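Local structure of alpha-1,6-mannanase (Bacteroides thetaiotaomicron, 4V1S) at residues A[42-46]-A[47-51]; A[108-111]-A[112-116]; A[191-195]-A[196-200]. The protein probably hydrolyses alpha-1,6-linked mannan, as a family GH76 glycoside hydrolase of a gut bacterium. All coordinates share one frame; numbering follows the deposited sequence.

Interaction 1: residues A[42-46]-A[47-51]; sequences GNNDY and YTWCK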
loop_
_atom_site.group_PDB
_atom_site.type_symbol
_atom_site.label_atom_id
_atom_site.label_comp_id
_atom_site.label_asym_id
_atom_site.label_seq_id
_atom_site.Cartn_x
_atom_site.Cartn_y
_atom_site.Cartn_z
ATOM N N GLY A 42 -0.672 -25.336 4.704
ATOM C CA GLY A 42 -0.935 -26.693 4.151
ATOM C C GLY A 42 -0.466 -27.097 2.751
ATOM O O GLY A 42 0.742 -27.233 2.495
ATOM N N ASN A 43 -1.441 -27.351 1.870
ATOM C CA ASN A 43 -1.202 -27.668 0.456
ATOM C C ASN A 43 -1.599 -26.501 -0.445
ATOM O O ASN A 43 -1.842 -26.697 -1.645
ATOM C CB ASN A 43 -1.994 -28.914 0.043
ATOM N N ASN A 44 -1.661 -25.298 0.143
ATOM C CA ASN A 44 -2.069 -24.095 -0.571
ATOM C C ASN A 44 -0.937 -23.527 -1.398
ATOM O O ASN A 44 0.102 -23.104 -0.878
ATOM C CB ASN A 44 -2.550 -23.001 0.382
ATOM C CG ASN A 44 -3.770 -23.399 1.160
ATOM O OD1 ASN A 44 -4.696 -24.029 0.645
ATOM N ND2 ASN A 44 -3.798 -22.983 2.419
ATOM N N ASP A 45 -1.167 -23.489 -2.694
ATOM C CA ASP A 45 -0.146 -23.092 -3.610
ATOM C C ASP A 45 -0.338 -21.614 -3.905
ATOM O O ASP A 45 -0.857 -21.243 -4.957
ATOM C CB ASP A 45 -0.256 -23.932 -4.863
ATOM C CG ASP A 45 0.903 -23.751 -5.794
ATOM O OD1 ASP A 45 1.775 -22.892 -5.516
ATOM O OD2 ASP A 45 0.933 -24.492 -6.817
ATOM N N TYR A 46 0.090 -20.779 -2.963
ATOM C CA TYR A 46 -0.064 -19.325 -3.092
ATOM C C TYR A 46 0.556 -18.778 -4.357
ATOM O O TYR A 46 0.015 -17.873 -4.968
ATOM C CB TYR A 46 0.537 -18.600 -1.880
ATOM C CG TYR A 46 -0.128 -18.993 -0.579
ATOM C CD1 TYR A 46 -1.439 -18.646 -0.318
ATOM C CD2 TYR A 46 0.554 -19.761 0.373
ATOM C CE1 TYR A 46 -2.078 -19.060 0.857
ATOM C CE2 TYR A 46 -0.061 -20.158 1.545
ATOM C CZ TYR A 46 -1.383 -19.811 1.781
ATOM O OH TYR A 46 -2.006 -20.192 2.944
ATOM N N TYR A 47 1.712 -19.306 -4.741
ATOM C CA TYR A 47 2.389 -18.819 -5.930
ATOM C C TYR A 47 1.556 -19.030 -7.195
ATOM O O TYR A 47 1.400 -18.111 -8.023
ATOM C CB TYR A 47 3.720 -19.539 -6.056
ATOM C CG TYR A 47 4.725 -18.942 -7.033
ATOM C CD1 TYR A 47 5.217 -17.649 -6.864
ATOM C CD2 TYR A 47 5.231 -19.683 -8.074
ATOM C CE1 TYR A 47 6.156 -17.119 -7.719
ATOM C CE2 TYR A 47 6.162 -19.166 -8.954
ATOM C CZ TYR A 47 6.634 -17.878 -8.761
ATOM O OH TYR A 47 7.592 -17.371 -9.611
ATOM N N THR A 48 0.997 -20.231 -7.335
ATOM C CA THR A 48 0.056 -20.495 -8.426
ATOM C C THR A 48 -1.185 -19.604 -8.354
ATOM O O THR A 48 -1.625 -19.074 -9.345
ATOM C CB THR A 48 -0.345 -21.985 -8.481
ATOM O OG1 THR A 48 0.841 -22.712 -8.836
ATOM C CG2 THR A 48 -1.398 -22.232 -9.504
ATOM N N TRP A 49 -1.716 -19.410 -7.158
ATOM C CA TRP A 49 -2.866 -18.545 -7.010
ATOM C C TRP A 49 -2.546 -17.157 -7.516
ATOM O O TRP A 49 -3.368 -16.544 -8.161
ATOM C CB TRP A 49 -3.318 -18.446 -5.552
ATOM C CG TRP A 49 -3.830 -19.714 -4.965
ATOM C CD1 TRP A 49 -3.979 -20.908 -5.590
ATOM C CD2 TRP A 49 -4.250 -19.901 -3.613
ATOM N NE1 TRP A 49 -4.467 -21.846 -4.697
ATOM C CE2 TRP A 49 -4.648 -21.248 -3.479
ATOM C CE3 TRP A 49 -4.356 -19.053 -2.507
ATOM C CZ2 TRP A 49 -5.144 -21.768 -2.268
ATOM C CZ3 TRP A 49 -4.830 -19.575 -1.303
ATOM C CH2 TRP A 49 -5.213 -20.921 -1.200
ATOM N N CYS A 50 -1.330 -16.694 -7.240
ATOM C CA CYS A 50 -0.924 -15.371 -7.708
ATOM C C CYS A 50 -0.885 -15.338 -9.218
ATOM O O CYS A 50 -1.481 -14.466 -9.830
ATOM C CB CYS A 50 0.432 -14.987 -7.144
ATOM S SG CYS A 50 1.021 -13.370 -7.695
ATOM N N LYS A 51 -0.217 -16.308 -9.833
ATOM C CA LYS A 51 -0.137 -16.359 -11.300
ATOM C C LYS A 51 -1.531 -16.472 -11.936
ATOM O O LYS A 51 -1.817 -15.866 -12.943
ATOM C CB LYS A 51 0.804 -17.482 -11.749
ATOM C CG LYS A 51 2.257 -17.166 -11.387
ATOM C CD LYS A 51 3.162 -18.382 -11.397
ATOM C CE LYS A 51 2.734 -19.353 -12.479
ATOM N NZ LYS A 51 2.993 -18.793 -13.821
#
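W49 N bonds to D45 O at 3.0 Å and C50 N to Y46 O at 2.9 Å, making the opening turn of helix 46-61. The D45 side chain caps this turn. Its CG lies anti to the backbone N (chi1 -171°), which lets the carboxylate reach T48. D45 OD1 takes a weak bond of 3.3 Å from T48 N. D45 OD2 accepts from T48 OG1 at 2.7 Å, with the hydroxyl above the carboxylate plane. The Y46 and W49 side chains run alongside each other in the same direction. The edge of Y46 turns toward the face of the six-membered W49 ring, with planes at 78°, and Y46 CE1 comes 3.5 Å from W49 CZ3. D45 O also lies over a face of the indole. N44 CB sits over one face of Y46 and also touches W49 CH2. Helix 334-350 holds both rings: N344 bonds to Y46 OH, and H347 stacks on W49. With an alanine at W49, the Y46 edge and H347 would probably both lose their aromatic partner, leaving a gap beside N44. This is an aspartate N-cap with an offset edge-to-face aromatic pair, at a helix start in a largely helical fold, probably the (alpha/alpha)6 barrel of family GH76.

Interaction 2: residues A[108-111]-A[112-116]; sequences NCFL and NFDNY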
loop_
_atom_site.group_PDB
_atom_site.type_symbol
_atom_site.label_atom_id
_atom_site.label_comp_id
_atom_site.label_asym_id
_atom_site.label_seq_id
_atom_site.Cartn_x
_atom_site.Cartn_y
_atom_site.Cartn_z
ATOM N N ASN A 108 8.956 -3.837 -16.901
ATOM C CA ASN A 108 7.853 -3.380 -17.743
ATOM C C ASN A 108 6.808 -2.540 -16.971
ATOM O O ASN A 108 6.256 -1.554 -17.465
ATOM C CB ASN A 108 7.196 -4.561 -18.448
ATOM C CG ASN A 108 8.063 -5.119 -19.548
ATOM O OD1 ASN A 108 8.907 -4.407 -20.106
ATOM N ND2 ASN A 108 7.878 -6.394 -19.869
ATOM N N CYS A 109 6.573 -2.920 -15.721
ATOM C CA CYS A 109 5.682 -2.129 -14.857
ATOM C C CYS A 109 6.300 -0.779 -14.544
ATOM O O CYS A 109 5.642 0.251 -14.659
ATOM C CB CYS A 109 5.429 -2.962 -13.609
ATOM S SG CYS A 109 4.459 -2.172 -12.365
ATOM N N PHE A 110 7.593 -0.766 -14.230
ATOM C CA PHE A 110 8.302 0.507 -13.977
ATOM C C PHE A 110 8.232 1.457 -15.155
ATOM O O PHE A 110 7.924 2.662 -15.015
ATOM C CB PHE A 110 9.753 0.244 -13.587
ATOM C CG PHE A 110 10.540 1.499 -13.348
ATOM C CD1 PHE A 110 10.342 2.248 -12.201
ATOM C CD2 PHE A 110 11.431 1.964 -14.299
ATOM C CE1 PHE A 110 11.068 3.413 -11.972
ATOM C CE2 PHE A 110 12.150 3.131 -14.089
ATOM C CZ PHE A 110 11.979 3.848 -12.914
ATOM N N LEU A 111 8.393 0.890 -16.335
ATOM C CA LEU A 111 8.293 1.667 -17.569
ATOM C C LEU A 111 6.861 2.139 -17.805
ATOM O O LEU A 111 6.648 3.226 -18.352
ATOM C CB LEU A 111 8.838 0.875 -18.764
ATOM C CG LEU A 111 10.351 0.618 -18.702
ATOM C CD1 LEU A 111 10.762 -0.377 -19.784
ATOM C CD2 LEU A 111 11.170 1.892 -18.820
ATOM N N ASN A 112 5.875 1.353 -17.381
ATOM C CA ASN A 112 4.511 1.850 -17.432
ATOM C C ASN A 112 4.287 3.026 -16.456
ATOM O O ASN A 112 3.581 3.977 -16.790
ATOM C CB ASN A 112 3.517 0.733 -17.156
ATOM C CG ASN A 112 2.082 1.168 -17.402
ATOM O OD1 ASN A 112 1.782 1.768 -18.431
ATOM N ND2 ASN A 112 1.223 0.966 -16.411
ATOM N N PHE A 113 4.849 2.920 -15.265
ATOM C CA PHE A 113 4.797 3.986 -14.296
ATOM C C PHE A 113 5.396 5.272 -14.872
ATOM O O PHE A 113 4.913 6.359 -14.563
ATOM C CB PHE A 113 5.492 3.628 -12.961
ATOM C CG PHE A 113 4.553 3.041 -11.956
ATOM C CD1 PHE A 113 4.111 1.708 -12.082
ATOM C CD2 PHE A 113 4.030 3.810 -10.934
ATOM C CE1 PHE A 113 3.181 1.188 -11.201
ATOM C CE2 PHE A 113 3.077 3.284 -10.047
ATOM C CZ PHE A 113 2.662 1.975 -10.162
ATOM N N ASP A 114 6.395 5.155 -15.751
ATOM C CA ASP A 114 6.938 6.363 -16.403
ATOM C C ASP A 114 5.820 7.155 -17.181
ATOM O O ASP A 114 5.906 8.373 -17.334
ATOM C CB ASP A 114 8.098 5.999 -17.340
ATOM C CG ASP A 114 9.475 5.826 -16.622
ATOM O OD1 ASP A 114 9.697 6.256 -15.431
ATOM O OD2 ASP A 114 10.367 5.260 -17.327
ATOM N N ASN A 115 4.785 6.446 -17.648
ATOM C CA ASN A 115 3.655 7.104 -18.317
ATOM C C ASN A 115 2.925 8.032 -17.389
ATOM O O ASN A 115 2.266 8.950 -17.856
ATOM C CB ASN A 115 2.681 6.124 -18.899
ATOM C CG ASN A 115 3.284 5.326 -20.035
ATOM O OD1 ASN A 115 3.950 5.870 -20.912
ATOM N ND2 ASN A 115 3.032 4.029 -20.034
ATOM N N TYR A 116 2.979 7.754 -16.089
ATOM C CA TYR A 116 2.332 8.584 -15.068
ATOM C C TYR A 116 3.248 9.646 -14.449
ATOM O O TYR A 116 2.805 10.433 -13.602
ATOM C CB TYR A 116 1.787 7.691 -13.954
ATOM C CG TYR A 116 0.707 6.697 -14.373
ATOM C CD1 TYR A 116 1.014 5.548 -15.077
ATOM C CD2 TYR A 116 -0.620 6.916 -14.075
ATOM C CE1 TYR A 116 0.055 4.633 -15.425
ATOM C CE2 TYR A 116 -1.589 5.982 -14.406
ATOM C CZ TYR A 116 -1.265 4.882 -15.132
ATOM O OH TYR A 116 -2.253 3.998 -15.492
HETATM O O HOH W 1 8.452 5.292 -13.301
#
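A chi1 of 176° swings SG of C109 away from its own nitrogen and into contact with F113, while the F113 ring is set at an unusual chi1 of -92°. The pair is a sulfur-aromatic contact between residues four apart in helix 99-114, one of the helices of what is probably an (alpha/alpha)6 barrel, as in family GH76. SG of C109 comes to the edge of the ring, not over its face, and lies 3.8 Å from F113 CE1. C109 O also lies at that edge, near the ring plane. The same oxygen accepts from F113 N at 2.8 Å, so one carbonyl serves the backbone and borders the ring. Y91 of helix 81-97 packs on C109, and T148 of helix 142-159 on F113.

One residue on, D114 N bonds to F110 O at 3.0 Å and more weakly to L111 O. The D114 side chain lies between L111 and F110: its OD2 is 3.8 Å from L111 CD2, while OD1 faces the F110 ring obliquely. On another side of the helix, N115 ND2 donates to N112 OD1 at 3.0 Å. The acceptor lies in the N115 amide plane, though the donor is tilted from the plane of the N112 side-chain carbonyl. S68 OG also bonds to N112 OD1, so two partners fix this oxygen. A water sits over one face of the F110 ring, toward its rim. It donates to F110 O at 3.2 Å and to D114 OD1 at 2.6 Å, tying the carboxylate to the helix backbone.

Interaction 3: residues A[191-195]-A[196-200]; sequences ETFVS and LPVQK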
loop_
_atom_site.group_PDB
_atom_site.type_symbol
_atom_site.label_atom_id
_atom_site.label_comp_id
_atom_site.label_asym_id
_atom_site.label_seq_id
_atom_site.Cartn_x
_atom_site.Cartn_y
_atom_site.Cartn_z
ATOM N N GLU A 191 -2.593 18.074 -4.620
ATOM C CA GLU A 191 -1.847 19.256 -5.064
ATOM C C GLU A 191 -2.809 20.321 -5.570
ATOM O O GLU A 191 -2.575 21.525 -5.382
ATOM C CB GLU A 191 -0.862 18.868 -6.162
ATOM C CG GLU A 191 -0.029 20.024 -6.694
ATOM C CD GLU A 191 0.912 19.569 -7.797
ATOM O OE1 GLU A 191 0.476 18.763 -8.686
ATOM O OE2 GLU A 191 2.072 20.032 -7.778
ATOM N N THR A 192 -3.895 19.859 -6.200
ATOM C CA THR A 192 -4.879 20.739 -6.825
ATOM C C THR A 192 -6.280 20.395 -6.311
ATOM O O THR A 192 -6.970 19.548 -6.862
ATOM C CB THR A 192 -4.815 20.621 -8.376
ATOM O OG1 THR A 192 -3.463 20.800 -8.823
ATOM C CG2 THR A 192 -5.706 21.668 -9.022
ATOM N N PHE A 193 -6.689 21.043 -5.226
ATOM C CA PHE A 193 -8.014 20.784 -4.666
ATOM C C PHE A 193 -9.064 21.376 -5.585
ATOM O O PHE A 193 -8.939 22.517 -6.024
ATOM C CB PHE A 193 -8.161 21.367 -3.264
ATOM C CG PHE A 193 -7.496 20.547 -2.190
ATOM C CD1 PHE A 193 -8.117 19.422 -1.663
ATOM C CD2 PHE A 193 -6.239 20.898 -1.708
ATOM C CE1 PHE A 193 -7.507 18.665 -0.672
ATOM C CE2 PHE A 193 -5.635 20.149 -0.714
ATOM C CZ PHE A 193 -6.280 19.018 -0.192
ATOM N N VAL A 194 -10.090 20.591 -5.885
ATOM C CA VAL A 194 -11.209 21.100 -6.664
ATOM C C VAL A 194 -12.492 20.877 -5.866
ATOM O O VAL A 194 -12.955 21.786 -5.172
ATOM C CB VAL A 194 -11.267 20.486 -8.073
ATOM C CG1 VAL A 194 -12.486 21.007 -8.837
ATOM C CG2 VAL A 194 -9.998 20.820 -8.828
ATOM N N SER A 195 -13.033 19.668 -5.915
ATOM C CA SER A 195 -14.301 19.394 -5.247
ATOM C C SER A 195 -14.135 19.101 -3.749
ATOM O O SER A 195 -15.034 19.362 -2.971
ATOM C CB SER A 195 -15.041 18.246 -5.944
ATOM O OG SER A 195 -14.228 17.085 -5.999
ATOM N N LEU A 196 -12.990 18.562 -3.345
ATOM C CA LEU A 196 -12.781 18.238 -1.935
ATOM C C LEU A 196 -12.349 19.446 -1.156
ATOM O O LEU A 196 -11.517 20.230 -1.632
ATOM C CB LEU A 196 -11.684 17.195 -1.765
ATOM C CG LEU A 196 -12.030 15.775 -2.185
ATOM C CD1 LEU A 196 -10.794 14.917 -1.977
ATOM C CD2 LEU A 196 -13.214 15.204 -1.405
ATOM N N PRO A 197 -12.863 19.579 0.074
ATOM C CA PRO A 197 -12.338 20.670 0.891
ATOM C C PRO A 197 -10.851 20.461 1.212
ATOM O O PRO A 197 -10.393 19.318 1.343
ATOM C CB PRO A 197 -13.199 20.623 2.166
ATOM C CG PRO A 197 -13.850 19.287 2.177
ATOM C CD PRO A 197 -13.844 18.738 0.789
ATOM N N VAL A 198 -10.118 21.559 1.333
ATOM C CA VAL A 198 -8.691 21.492 1.625
ATOM C C VAL A 198 -8.516 20.775 2.978
ATOM O O VAL A 198 -9.128 21.130 3.985
ATOM C CB VAL A 198 -8.032 22.887 1.646
ATOM C CG1 VAL A 198 -6.545 22.789 1.980
ATOM C CG2 VAL A 198 -8.202 23.583 0.307
ATOM N N GLN A 199 -7.646 19.776 2.994
ATOM C CA GLN A 199 -7.512 18.905 4.152
ATOM C C GLN A 199 -6.161 18.224 4.155
ATOM O O GLN A 199 -5.513 18.097 3.104
ATOM C CB GLN A 199 -8.642 17.867 4.167
ATOM C CG GLN A 199 -8.689 16.999 2.918
ATOM C CD GLN A 199 -9.936 16.171 2.847
ATOM O OE1 GLN A 199 -11.018 16.649 2.438
ATOM N NE2 GLN A 199 -9.815 14.926 3.256
ATOM N N LYS A 200 -5.760 17.796 5.351
ATOM C CA LYS A 200 -4.551 17.007 5.570
ATOM C C LYS A 200 -4.955 15.658 6.142
ATOM O O LYS A 200 -5.850 15.562 6.968
ATOM C CB LYS A 200 -3.546 17.745 6.478
ATOM C CG LYS A 200 -3.040 19.020 5.831
ATOM C CD LYS A 200 -1.891 19.622 6.597
ATOM C CE LYS A 200 -1.184 20.706 5.783
ATOM N NZ LYS A 200 0.105 21.109 6.423
HETATM O O HOH W 2 -10.499 17.962 -4.959
HETATM O O HOH W 3 -11.528 22.778 -2.500
#
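The F193 ring carries V198 CA over the centre of one face, 3.8 Å from the ring centroid and 8° off its normal. This is a CH-pi contact across a loop that doubles back on itself before strand 199-201. L196 O, P197 O and Q199 O stand obliquely to the ring, on the side of V198 CA. L196 O is 3.5 Å from F193 CD1, and Q199 O is 3.5 Å from F193 CZ. The ring thus follows the returning chain from L196 to Q199.

F193 reaches this place with CG anti to its carbonyl carbon (chi1 -78°). The bond from CA to CB already points at the returning chain. V198 crosses the phenylalanine side chain at about a right angle. Its CG1 touches F193 CE2 at 3.9 Å, and its CG2 lies near F193 CD2. Both methyls lie above the CD2/CE2 side of the ring, on the same side as V198 CA. The CG of Q199 reaches F193 CE1, and the amide nitrogen of Q199 turns to N201.

No direct hydrogen bond joins 191-195 to 196-200; packing and water link them. Just before these residues, F189 shares a backbone bond with Q199. The returning arm is also held by backbone bonds of V198 to V253 and of K200 to K251. K200 NZ makes a salt bridge with D180. At the exposed turn, two waters bridge V194 and L196. One accepts from V194 N at 2.8 Å and from L196 N at 3.0 Å. The other donates to V194 O at 3.2 Å and to L196 O at 2.7 Å.

Overall arrangement
All three are local contacts within one chain, and none touches another. Interactions 1 and 3 lie on opposite sides of the chain's centre, with centres about 42 Å apart. Interaction 2 stands about 27 Å from each, centre to centre. Its nearest atoms are about 13 Å from interaction 1 and about 10 Å from interaction 3. Interactions 1 and 2 share neighbours. Helix 81-97 packs on both, and Y47 OH bonds to E101 and W102 of helix 99-114, which carries interaction 2. Interaction 3 is a surface loop. The Q199 side chain is about 5 Å from a bound glycerol, probably from crystallisation, which may mark a pocket.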